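Local coordinates for protein deacylase (Burkholderia multivorans, PDB 5THW) that probably hydrolyses N-carbamoyl amino acids as a zinc-dependent, dimeric hydrolase of the M20 peptidase family, at residues T45-V50 with H403-D408; W146-E149 with R153-P156; V159-F164 with G378-Y383; G233-E238 with Q318-L323; A362-R365 with P369-D372. All coordinates share one frame; numbering follows the deposited sequence. Where two conformers were deposited one is given.

In the fold
Contacts 2, 3 and 4 each supply residues to the pocket of the bound N-carbamoyl-beta-alanine, and contact 1 adds His403. Contacts 2 and 3 lie with centres about 10 Å apart and touch directly, while contact 4 is about 20 Å from each and reaches the ligand through Gln234 of strand 225-242. Contact 1 joins an early loop to the loop of the zinc ligand His403 near the chain's end, so the other four fall between its segments. Through contacts 1 to 4, catalytic-domain loops and the dimerisation domain meet around one pocket. Contact 5, about 34 Å from contact 4 between centres, is peripheral packing, yet strand 370-375 runs beside strand 225-242.

Contact 1: T45-V50 with H403-D408; sequences TPKGGV and HNEVED. With ZN (zinc ion), chain F.
Gly49 and Glu405 bring two loops together, their CA atoms 3.9 Å apart; neither segment is helix or strand, and each holds a type I turn, Thr45 to Gly48 and Asn404 to Glu407. The glycine lets the chain lie close against the glutamate, with Gly49 N 3.6 Å from Glu405 CB. From there the extended Glu405 side chain reaches into the first turn, where Thr45 OG1 donates to Glu405 OE1 at 2.7 Å, meeting the oxygen from above the carboxylate plane, 38° out of it. Thr45 holds OG1 between its backbone N and carbonyl carbon (chi1 67°), where the hydroxyl also accepts from Gly49 N at 3.0 Å. Lys47 crosses the glutamate at about a right angle and lays its CB 3.2 Å from Glu405 OE1. Two waters complete the setting: one joins Lys47 N to Glu405 OE1, the other Lys47 NZ to Glu405 OE2. In the second loop Asn404 OD1 accepts from Val406 N, an Asx turn that shapes the chain just after His403, whose NE2 binds zinc at 2.1 Å beside Asp115 and Glu150. His247 of the second subunit stacks on the His403 ring. The bonds that the buried carboxylate receives from a hydroxyl and two waters tie the early loop to the one carrying the metal ligand; with Lys47 NZ 5.1 Å from Glu405 OE2, Glu405 is probably ionised.

Contact 2: W146-E149 with R153-P156; sequences WTNE and RFAP. With URP (N-(aminocarbonyl)-beta-alanine), chain G.
Asn148 ND2 donates to Phe154 O at 2.9 Å in a nearly straight bond, 169° at the hydrogen. The acceptor lies close to the amide plane of Asn148, but the donor stands above the carbonyl plane of Phe154, 41° out of it. The other end of the same amide is used as well: a water gives a hydrogen to Asn148 OD1 and accepts one from Arg153 N, so both polar atoms of this buried side chain are engaged. The amide stands perpendicular to the phenyl ring, with Asn148 OD1 at the ring edge, 3.6 Å from Phe154 CD2. Both segments belong to the long loop that follows strand 141-145 and leads to helix 159-164 in the M20 catalytic domain, and the asparagine fastens two parts of this loop together. The Asn148 backbone is in the left-handed region, which asparagine tolerates well, and the next residue, Glu149, belongs to the ligand pocket, its OE1 lying 3.0 Å from N3 of the bound N-carbamoyl-beta-alanine. Phe154 CZ lies over the guanidinium of Arg153, 3.4 Å from its plane, while that arginine forms salt bridges with Asp178 and Glu187. A cis peptide bond precedes Pro156, shortly before helix 159-164.

Contact 3: V159-F164 with G378-Y383; sequences VASGVF and GHDACY. With URP (N-(aminocarbonyl)-beta-alanine), chain G.
Asp380 and Tyr383 meet Ser161 and Gly162 of helix 159-164, and the segment 378-383 begins at the ligand. Gly378, at its start, offers its backbone to the bound N-carbamoyl-beta-alanine: Gly378 N donates to the carboxylate oxygen O42 at 2.6 Å, almost straight at 171°, and Gly378 O accepts from the ligand N1. At His379 the chain bends into the short helix 380-384; His379 N donates to Cys382 SG at 3.5 Å, and His379 O receives Cys382 N, so the N and O of His379 are both tied to Cys382. Asp380 follows with the main polar link. Ser161 OG, held between its own backbone N and carbonyl carbon (chi1 56°), donates to Asp380 OD1 at 2.8 Å and uses the anti lone pair, the one turned away from the other carboxylate oxygen. A water gives a second hydrogen to Asp380 OD1 and accepts from Ser161 N. A small hydroxyl residue suits this spot, being buried yet able to reach the acid. Tyr383, one turn on, brings ring atom CD2 to 3.3 Å from Gly162 CA, an approach for which the glycine, lacking a side chain, leaves room; Ser161 OG lies in the plane at the ring edge, 3.9 Å from Tyr383 CD2. Around this junction Asp380 also touches the zinc-site residue Glu149; Ala381 packs on strand 390-395 and gives its N-H to Glu209 of strand 206-212, while Cys382 and Tyr383 rest on strand 337-350.

Contact 4: G233-E238 with Q318-L323; sequences GQRWYE and QMDAAL. With URP (N-(aminocarbonyl)-beta-alanine), chain G.
Arg235 and Tyr237 of strand 233-238 face Asp320 and Leu323 of helix 318-323, whose axis passes 10.2 Å from the strand's and runs almost parallel to it, at 18°. This is helix-on-sheet packing in the M20 dimerisation domain, an alpha/beta unit in which helices 259-275 and 313-334 cover one side of an antiparallel sheet. Tyr237 makes two contacts at once. Its hydroxyl donates to Asp320 OD1 at 2.5 Å on the anti lone pair, with ring and carboxylate nearly coplanar; chi1 of 168°, which puts Asp320 CG opposite its backbone N, turns the acid toward the strand. Over the ring face sits the methyl CD2 of Leu323, a CH-pi contact 3.5 Å from the centroid and only 5° off the normal. A branched leucine suits this place: one methyl lies on the aromatic ring while the residue also packs on Val270 and Ile273 of helix 259-275. Arg235 approaches the acid beside the tyrosine, its guanidinium face over Asp320 CB and its NH1 making a long salt bridge of 3.8 Å to Asp320 OD1. That oxygen also pairs with Arg324 in the next helical turn, so Asp320 OD1 is shared by the tyrosine hydroxyl and two arginines, Arg235 at long range; Arg235 NH1 has a hydrogen bond to Gln342 as well. Gln234 and Trp236 point to the other side of the strand, toward the ligand: Gln234 NE2 donates to ligand O42 at 3.1 Å, and Trp236 NE1 holds the same amide by donating to Gln234 OE1 at 2.8 Å.

Contact 5: A362-R365 with P369-D372; sequences AAER and PHRD
His370 sets its ring beside Ala363 by placing CG between its backbone N and carbonyl carbon (chi1 58°), and from this site between both backbone branches the imidazole is directed to the helix. Chi2 of -73° then turns one face of the ring to the alanine methyl. Ala363 CB lies 3.9 Å from His370 CG and 4.2 Å from the ring centroid, 26° off the normal, a CH-pi contact made over the face but displaced from the centre. Alanine suits this point of helix 353-366 because its short side chain lets the ring come close to the helix surface; Ala363 also packs on Ile225 of strand 225-242. Glu364, the next helix residue, brings its CG in obliquely on the same side of the ring as the alanine methyl but nearer the CE1 and NE2 end, 3.6 Å from His370 CE1. Two conformers exist for this exposed glutamate, so the approach of its OE2 to His370 NE2 is doubtful. The two segments join the end of the helix to strand 370-375, which runs parallel to strand 225-242 and bonds to it through Pro369 and Arg371. Beyond the histidine, Arg371 and Asp372 take other partners, in salt bridges with Glu221 and Arg360. The polar side of His370 is settled locally, since ND1 turns to the carbonyl of Tyr368, is bonded to it and so carries a proton. What passes between the two segments is carbon contact on the imidazole, from the Ala363 methyl over its face and from Glu364 CG.

Contact 1: T45-V50 with H403-D408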
# COMPACT_ATOMS: atom_id res chain seq x y z
N THR A 45 17.39 16.50 -3.06
CA THR A 45 16.13 16.26 -3.75
C THR A 45 15.73 17.49 -4.54
O THR A 45 16.26 18.58 -4.33
CB THR A 45 15.03 15.88 -2.75
OG1 THR A 45 14.74 17.00 -1.91
CG2 THR A 45 15.47 14.71 -1.89
N PRO A 46 14.83 17.34 -5.53
CA PRO A 46 14.41 18.52 -6.31
C PRO A 46 13.80 19.64 -5.48
O PRO A 46 13.98 20.81 -5.81
CB PRO A 46 13.40 17.93 -7.30
CG PRO A 46 13.81 16.50 -7.47
CD PRO A 46 14.33 16.08 -6.11
N LYS A 47 13.06 19.32 -4.41
CA LYS A 47 12.47 20.36 -3.57
C LYS A 47 13.49 21.06 -2.67
O LYS A 47 13.12 22.03 -1.99
CB LYS A 47 11.35 19.78 -2.70
CG LYS A 47 10.08 19.39 -3.46
CD LYS A 47 9.03 18.78 -2.52
CE LYS A 47 7.77 18.35 -3.27
NZ LYS A 47 6.72 17.79 -2.36
N GLY A 48 14.74 20.61 -2.62
CA GLY A 48 15.75 21.27 -1.82
C GLY A 48 16.06 20.59 -0.50
O GLY A 48 16.74 21.20 0.35
N GLY A 49 15.59 19.37 -0.28
CA GLY A 49 15.91 18.60 0.89
C GLY A 49 16.93 17.52 0.59
O GLY A 49 17.65 17.57 -0.41
N VAL A 50 16.99 16.54 1.48
CA VAL A 50 17.98 15.48 1.42
C VAL A 50 17.27 14.14 1.55
O VAL A 50 16.41 13.97 2.43
CB VAL A 50 19.05 15.64 2.52
CG1 VAL A 50 19.99 14.46 2.54
CG2 VAL A 50 19.83 16.93 2.30
N HIS A 403 11.51 17.11 9.04
CA HIS A 403 11.06 15.96 8.25
C HIS A 403 10.22 16.42 7.05
O HIS A 403 9.30 15.73 6.61
CB HIS A 403 10.30 14.94 9.10
CG HIS A 403 11.19 14.15 10.01
ND1 HIS A 403 10.71 13.20 10.89
CD2 HIS A 403 12.53 14.19 10.18
CE1 HIS A 403 11.73 12.68 11.55
NE2 HIS A 403 12.84 13.26 11.15
N ASN A 404 10.57 17.60 6.55
CA ASN A 404 10.06 18.16 5.31
C ASN A 404 11.26 18.78 4.61
O ASN A 404 12.18 19.28 5.27
CB ASN A 404 8.98 19.23 5.54
CG ASN A 404 8.20 19.57 4.26
OD1 ASN A 404 8.74 20.17 3.33
ND2 ASN A 404 6.91 19.20 4.23
N GLU A 405 11.26 18.71 3.28
CA GLU A 405 12.40 19.19 2.51
C GLU A 405 12.60 20.71 2.60
O GLU A 405 13.69 21.19 2.28
CB GLU A 405 12.26 18.72 1.06
CG GLU A 405 12.46 17.21 0.93
CD GLU A 405 11.76 16.59 -0.27
OE1 GLU A 405 12.13 16.92 -1.42
OE2 GLU A 405 10.82 15.78 -0.06
N VAL A 406 11.59 21.46 3.05
CA VAL A 406 11.72 22.92 3.16
C VAL A 406 12.27 23.30 4.54
O VAL A 406 12.29 24.48 4.89
CB VAL A 406 10.38 23.65 2.92
CG1 VAL A 406 9.81 23.28 1.56
CG2 VAL A 406 9.39 23.37 4.05
N GLU A 407 12.69 22.31 5.32
CA GLU A 407 13.36 22.58 6.59
C GLU A 407 14.49 23.58 6.38
O GLU A 407 15.32 23.43 5.48
CB GLU A 407 13.88 21.27 7.18
CG GLU A 407 14.71 21.41 8.44
CD GLU A 407 15.39 20.11 8.82
OE1 GLU A 407 14.69 19.22 9.35
OE2 GLU A 407 16.60 19.96 8.55
N ASP A 408 14.54 24.60 7.24
CA ASP A 408 15.46 25.72 7.05
C ASP A 408 15.92 26.30 8.37
O ASP A 408 15.19 26.29 9.37
CB ASP A 408 14.81 26.84 6.22
CG ASP A 408 15.82 27.65 5.42
OD1 ASP A 408 17.02 27.31 5.43
OD2 ASP A 408 15.40 28.65 4.80
ZN ZN F . 14.82 13.33 11.94
O HOH W 1 11.67 16.59 -4.00
O HOH W 2 8.34 15.09 -1.56

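Contact 2: W146-E149 with R153-P156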
# COMPACT_ATOMS: atom_id res chain seq x y z
N TRP A 146 26.19 8.63 14.63
CA TRP A 146 25.41 7.50 15.11
C TRP A 146 24.63 6.88 13.94
O TRP A 146 24.00 7.59 13.16
CB TRP A 146 24.45 7.93 16.22
CG TRP A 146 25.16 8.53 17.40
CD1 TRP A 146 25.18 9.85 17.76
CD2 TRP A 146 25.97 7.84 18.36
NE1 TRP A 146 25.93 10.02 18.90
CE2 TRP A 146 26.43 8.80 19.29
CE3 TRP A 146 26.35 6.51 18.53
CZ2 TRP A 146 27.25 8.47 20.36
CZ3 TRP A 146 27.16 6.18 19.61
CH2 TRP A 146 27.61 7.16 20.50
N THR A 147 24.70 5.55 13.84
CA THR A 147 24.08 4.84 12.73
C THR A 147 22.56 4.78 12.86
O THR A 147 22.03 4.53 13.94
CB THR A 147 24.63 3.41 12.64
OG1 THR A 147 26.05 3.46 12.42
CG2 THR A 147 23.98 2.63 11.50
N ASN A 148 21.87 5.01 11.74
CA ASN A 148 20.43 4.78 11.60
C ASN A 148 19.66 5.39 12.77
O ASN A 148 18.83 4.74 13.41
CB ASN A 148 20.14 3.29 11.47
CG ASN A 148 18.69 3.00 11.12
OD1 ASN A 148 18.12 3.64 10.24
ND2 ASN A 148 18.07 2.08 11.85
N GLU A 149 19.93 6.67 13.03
CA GLU A 149 19.23 7.35 14.13
C GLU A 149 17.76 7.57 13.81
O GLU A 149 16.91 7.49 14.70
CB GLU A 149 19.91 8.67 14.47
CG GLU A 149 19.33 9.39 15.66
CD GLU A 149 18.14 10.27 15.30
OE1 GLU A 149 17.96 10.57 14.10
OE2 GLU A 149 17.40 10.67 16.22
N ARG A 153 14.33 3.57 7.72
CA ARG A 153 14.58 2.39 6.91
C ARG A 153 14.64 1.13 7.76
O ARG A 153 14.10 0.09 7.37
CB ARG A 153 15.87 2.56 6.11
CG ARG A 153 16.13 1.41 5.18
CD ARG A 153 17.46 1.53 4.49
NE ARG A 153 17.77 0.29 3.78
CZ ARG A 153 18.99 -0.03 3.35
NH1 ARG A 153 20.01 0.79 3.56
NH2 ARG A 153 19.17 -1.19 2.73
N PHE A 154 15.31 1.19 8.91
CA PHE A 154 15.29 0.12 9.90
C PHE A 154 14.74 0.72 11.18
O PHE A 154 15.20 1.78 11.62
CB PHE A 154 16.68 -0.47 10.17
CG PHE A 154 17.56 -0.60 8.95
CD1 PHE A 154 17.68 -1.82 8.30
CD2 PHE A 154 18.31 0.48 8.49
CE1 PHE A 154 18.51 -1.95 7.19
CE2 PHE A 154 19.14 0.35 7.38
CZ PHE A 154 19.24 -0.86 6.73
N ALA A 155 13.82 0.01 11.83
CA ALA A 155 13.19 0.47 13.05
C ALA A 155 13.69 -0.32 14.25
O ALA A 155 14.03 -1.50 14.14
CB ALA A 155 11.66 0.32 12.96
N PRO A 156 13.74 0.31 15.44
CA PRO A 156 13.33 1.68 15.75
C PRO A 156 14.46 2.71 15.63
O PRO A 156 15.56 2.39 15.18
CB PRO A 156 12.84 1.56 17.19
CG PRO A 156 13.78 0.57 17.77
CD PRO A 156 14.02 -0.44 16.68
O2 URP G . 14.13 13.62 14.09
C2 URP G . 15.02 12.94 14.58
N3 URP G . 16.26 13.00 14.13
N1 URP G . 14.76 12.10 15.58
C6 URP G . 14.41 10.72 15.31
C5 URP G . 13.72 10.06 16.50
C4 URP G . 12.35 10.69 16.62
O42 URP G . 12.13 11.46 17.58
O41 URP G . 11.49 10.41 15.75
O HOH W 3 16.52 5.32 8.75

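Contact 3: V159-F164 with G378-Y383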
# COMPACT_ATOMS: atom_id res chain seq x y z
N VAL A 159 18.90 3.24 17.41
CA VAL A 159 19.28 1.89 17.80
C VAL A 159 20.79 1.79 18.04
O VAL A 159 21.24 1.07 18.94
CB VAL A 159 18.79 0.87 16.75
CG1 VAL A 159 19.38 1.17 15.37
CG2 VAL A 159 19.10 -0.56 17.19
N ALA A 160 21.60 2.54 17.28
CA ALA A 160 23.04 2.39 17.40
C ALA A 160 23.56 3.03 18.69
O ALA A 160 24.39 2.44 19.38
CB ALA A 160 23.75 2.99 16.18
N SER A 161 23.07 4.23 19.02
CA SER A 161 23.41 4.79 20.33
C SER A 161 22.78 3.97 21.45
O SER A 161 23.32 3.92 22.56
CB SER A 161 22.97 6.25 20.42
OG SER A 161 21.58 6.39 20.14
N GLY A 162 21.66 3.30 21.17
CA GLY A 162 21.06 2.43 22.16
C GLY A 162 21.93 1.24 22.51
O GLY A 162 22.05 0.87 23.68
N VAL A 163 22.52 0.60 21.50
CA VAL A 163 23.48 -0.47 21.76
C VAL A 163 24.69 0.08 22.51
O VAL A 163 25.21 -0.56 23.43
CB VAL A 163 23.88 -1.16 20.45
CG1 VAL A 163 24.95 -2.21 20.72
CG2 VAL A 163 22.66 -1.80 19.79
N PHE A 164 25.14 1.29 22.15
CA PHE A 164 26.30 1.86 22.82
C PHE A 164 26.05 2.04 24.31
O PHE A 164 26.95 1.79 25.12
CB PHE A 164 26.68 3.21 22.19
CG PHE A 164 27.95 3.81 22.75
CD1 PHE A 164 27.94 4.54 23.93
CD2 PHE A 164 29.16 3.65 22.09
CE1 PHE A 164 29.10 5.09 24.45
CE2 PHE A 164 30.33 4.20 22.61
CZ PHE A 164 30.30 4.91 23.79
N GLY A 378 13.38 12.31 19.65
CA GLY A 378 14.41 11.53 20.28
C GLY A 378 15.74 11.81 19.60
O GLY A 378 15.80 12.05 18.39
N HIS A 379 16.80 11.79 20.39
CA HIS A 379 18.12 12.01 19.84
C HIS A 379 19.05 11.00 20.49
O HIS A 379 18.73 10.41 21.53
CB HIS A 379 18.59 13.45 20.09
CG HIS A 379 17.61 14.49 19.64
ND1 HIS A 379 17.40 14.80 18.31
CD2 HIS A 379 16.77 15.29 20.35
CE1 HIS A 379 16.48 15.74 18.22
NE2 HIS A 379 16.08 16.05 19.44
N ASP A 380 20.19 10.78 19.84
CA ASP A 380 21.21 9.89 20.40
C ASP A 380 21.63 10.34 21.80
O ASP A 380 22.05 9.52 22.62
CB ASP A 380 22.38 9.82 19.44
CG ASP A 380 21.98 9.28 18.07
OD1 ASP A 380 21.50 8.12 17.98
OD2 ASP A 380 22.10 10.03 17.07
N ALA A 381 21.54 11.65 22.08
CA ALA A 381 21.82 12.15 23.42
C ALA A 381 20.87 11.56 24.46
O ALA A 381 21.22 11.49 25.65
CB ALA A 381 21.73 13.67 23.44
N CYS A 382 19.66 11.15 24.05
CA CYS A 382 18.72 10.57 25.00
C CYS A 382 19.22 9.24 25.56
O CYS A 382 19.00 8.94 26.73
CB CYS A 382 17.34 10.39 24.35
SG CYS A 382 16.53 11.93 23.83
N TYR A 383 19.87 8.43 24.72
CA TYR A 383 20.48 7.20 25.20
C TYR A 383 21.84 7.45 25.85
O TYR A 383 22.16 6.83 26.88
CB TYR A 383 20.59 6.18 24.06
CG TYR A 383 19.30 5.43 23.83
CD1 TYR A 383 18.41 5.21 24.88
CD2 TYR A 383 18.95 4.95 22.57
CE1 TYR A 383 17.23 4.52 24.69
CE2 TYR A 383 17.76 4.25 22.37
CZ TYR A 383 16.90 4.04 23.43
OH TYR A 383 15.72 3.35 23.26
O2 URP G . 14.13 13.62 14.09
C2 URP G . 15.02 12.94 14.58
N3 URP G . 16.26 13.00 14.13
N1 URP G . 14.76 12.10 15.58
C6 URP G . 14.41 10.72 15.31
C5 URP G . 13.72 10.06 16.50
C4 URP G . 12.35 10.69 16.62
O42 URP G . 12.13 11.46 17.58
O41 URP G . 11.49 10.41 15.75
O HOH W 4 21.61 5.42 16.47

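Contact 4: G233-E238 with Q318-L323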
# COMPACT_ATOMS: atom_id res chain seq x y z
N GLY A 233 9.30 11.05 26.47
CA GLY A 233 9.32 9.63 26.16
C GLY A 233 8.46 9.25 24.96
O GLY A 233 7.54 9.97 24.55
N GLN A 234 8.79 8.10 24.37
CA GLN A 234 8.12 7.62 23.17
C GLN A 234 7.78 6.14 23.29
O GLN A 234 8.45 5.37 23.99
CB GLN A 234 8.97 7.83 21.91
CG GLN A 234 9.57 9.21 21.73
CD GLN A 234 10.10 9.42 20.32
OE1 GLN A 234 9.55 8.88 19.36
NE2 GLN A 234 11.18 10.17 20.20
N ARG A 235 6.74 5.75 22.55
CA ARG A 235 6.32 4.36 22.41
C ARG A 235 5.95 4.15 20.95
O ARG A 235 5.12 4.89 20.41
CB ARG A 235 5.12 4.04 23.30
CG ARG A 235 5.41 3.73 24.76
CD ARG A 235 4.09 3.56 25.52
NE ARG A 235 4.22 3.66 26.97
CZ ARG A 235 4.10 2.65 27.82
NH1 ARG A 235 3.80 1.43 27.39
NH2 ARG A 235 4.24 2.86 29.12
N TRP A 236 6.58 3.18 20.30
CA TRP A 236 6.32 2.87 18.90
C TRP A 236 5.72 1.47 18.78
O TRP A 236 6.15 0.54 19.47
CB TRP A 236 7.58 2.96 18.04
CG TRP A 236 8.13 4.34 17.86
CD1 TRP A 236 7.80 5.46 18.57
CD2 TRP A 236 9.12 4.75 16.91
NE1 TRP A 236 8.52 6.54 18.12
CE2 TRP A 236 9.34 6.13 17.10
CE3 TRP A 236 9.85 4.08 15.92
CZ2 TRP A 236 10.26 6.85 16.33
CZ3 TRP A 236 10.75 4.80 15.15
CH2 TRP A 236 10.95 6.18 15.37
N TYR A 237 4.78 1.32 17.86
CA TYR A 237 4.06 0.07 17.69
C TYR A 237 4.09 -0.36 16.24
O TYR A 237 4.22 0.45 15.32
CB TYR A 237 2.59 0.19 18.15
CG TYR A 237 2.43 0.67 19.56
CD1 TYR A 237 2.50 2.02 19.86
CD2 TYR A 237 2.20 -0.23 20.60
CE1 TYR A 237 2.35 2.47 21.15
CE2 TYR A 237 2.04 0.21 21.89
CZ TYR A 237 2.12 1.57 22.17
OH TYR A 237 1.97 2.04 23.46
N GLU A 238 3.97 -1.67 16.05
CA GLU A 238 3.73 -2.26 14.74
C GLU A 238 2.48 -3.11 14.89
O GLU A 238 2.43 -3.98 15.77
CB GLU A 238 4.92 -3.08 14.25
CG GLU A 238 6.11 -2.24 13.79
CD GLU A 238 7.26 -3.08 13.26
OE1 GLU A 238 8.24 -2.51 12.72
OE2 GLU A 238 7.18 -4.33 13.37
N GLN A 318 -0.99 5.94 29.63
CA GLN A 318 -2.43 6.04 29.40
C GLN A 318 -2.75 5.97 27.92
O GLN A 318 -3.73 5.33 27.51
CB GLN A 318 -2.97 7.34 29.99
CG GLN A 318 -3.19 7.34 31.49
CD GLN A 318 -3.11 8.73 32.09
OE1 GLN A 318 -3.52 9.72 31.47
NE2 GLN A 318 -2.59 8.82 33.31
N MET A 319 -1.94 6.63 27.09
CA MET A 319 -2.12 6.54 25.64
C MET A 319 -1.95 5.11 25.17
O MET A 319 -2.68 4.64 24.29
CB MET A 319 -1.15 7.49 24.94
CG MET A 319 -1.39 8.95 25.26
SD MET A 319 -0.02 10.02 24.78
CE MET A 319 -0.35 10.20 23.02
N ASP A 320 -0.97 4.40 25.74
CA ASP A 320 -0.77 2.99 25.42
C ASP A 320 -2.02 2.16 25.72
O ASP A 320 -2.44 1.33 24.90
CB ASP A 320 0.42 2.45 26.20
CG ASP A 320 0.51 0.94 26.14
OD1 ASP A 320 0.98 0.41 25.12
OD2 ASP A 320 0.07 0.29 27.12
N ALA A 321 -2.61 2.36 26.90
CA ALA A 321 -3.80 1.60 27.29
C ALA A 321 -4.98 1.91 26.37
O ALA A 321 -5.74 1.01 26.01
CB ALA A 321 -4.16 1.89 28.75
N ALA A 322 -5.16 3.18 26.02
CA ALA A 322 -6.25 3.54 25.11
C ALA A 322 -6.06 2.89 23.75
O ALA A 322 -7.02 2.41 23.14
CB ALA A 322 -6.35 5.06 24.99
N LEU A 323 -4.81 2.83 23.27
CA LEU A 323 -4.54 2.22 21.97
C LEU A 323 -4.87 0.73 21.97
O LEU A 323 -5.55 0.24 21.07
CB LEU A 323 -3.08 2.44 21.57
CG LEU A 323 -2.65 1.66 20.32
CD1 LEU A 323 -3.33 2.22 19.08
CD2 LEU A 323 -1.14 1.68 20.16
O2 URP G . 14.13 13.62 14.09
C2 URP G . 15.02 12.94 14.58
N3 URP G . 16.26 13.00 14.13
N1 URP G . 14.76 12.10 15.58
C6 URP G . 14.41 10.72 15.31
C5 URP G . 13.72 10.06 16.50
C4 URP G . 12.35 10.69 16.62
O42 URP G . 12.13 11.46 17.58
O41 URP G . 11.49 10.41 15.75

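Contact 5: A362-R365 with P369-D372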
# COMPACT_ATOMS: atom_id res chain seq x y z
N ALA A 362 26.86 29.25 28.49
CA ALA A 362 27.45 29.62 27.21
C ALA A 362 26.56 30.61 26.47
O ALA A 362 27.04 31.65 25.98
CB ALA A 362 27.70 28.37 26.37
N ALA A 363 25.25 30.34 26.40
CA ALA A 363 24.34 31.28 25.77
C ALA A 363 24.37 32.64 26.47
O ALA A 363 24.25 33.68 25.81
CB ALA A 363 22.92 30.72 25.76
N GLU A 364 24.56 32.65 27.79
CA GLU A 364 24.65 33.93 28.50
C GLU A 364 25.91 34.69 28.10
O GLU A 364 25.85 35.90 27.84
CB GLU A 364 24.60 33.70 30.01
CG GLU A 364 23.18 33.49 30.56
CD GLU A 364 23.15 32.81 31.92
OE1 GLU A 364 24.21 32.71 32.57
OE2 GLU A 364 22.05 32.36 32.33
N ARG A 365 27.05 34.00 28.03
CA ARG A 365 28.32 34.66 27.71
C ARG A 365 28.28 35.32 26.34
O ARG A 365 28.93 36.35 26.13
CB ARG A 365 29.47 33.66 27.80
N PRO A 369 19.75 35.28 23.21
CA PRO A 369 18.48 35.07 23.92
C PRO A 369 18.12 33.59 23.94
O PRO A 369 18.11 32.92 22.90
CB PRO A 369 17.47 35.89 23.11
CG PRO A 369 18.30 36.92 22.41
CD PRO A 369 19.61 36.26 22.11
N HIS A 370 17.81 33.08 25.13
CA HIS A 370 17.67 31.64 25.34
C HIS A 370 16.48 31.33 26.24
O HIS A 370 15.91 32.21 26.89
CB HIS A 370 18.96 31.04 25.90
CG HIS A 370 19.40 31.65 27.20
ND1 HIS A 370 19.93 32.92 27.29
CD2 HIS A 370 19.41 31.15 28.46
CE1 HIS A 370 20.23 33.19 28.55
NE2 HIS A 370 19.93 32.13 29.28
N ARG A 371 16.09 30.05 26.25
CA ARG A 371 15.02 29.58 27.12
C ARG A 371 15.15 28.07 27.29
O ARG A 371 15.66 27.38 26.41
CB ARG A 371 13.64 29.94 26.55
CG ARG A 371 13.36 29.32 25.20
CD ARG A 371 12.38 28.16 25.33
NE ARG A 371 11.00 28.62 25.36
CZ ARG A 371 9.96 27.88 25.76
NH1 ARG A 371 10.13 26.63 26.18
NH2 ARG A 371 8.74 28.40 25.74
N ASP A 372 14.65 27.57 28.43
CA ASP A 372 14.60 26.13 28.66
C ASP A 372 13.55 25.49 27.76
O ASP A 372 12.45 26.02 27.61
CB ASP A 372 14.26 25.84 30.12
CG ASP A 372 15.36 26.24 31.08
OD1 ASP A 372 16.38 26.82 30.63
OD2 ASP A 372 15.21 25.98 32.30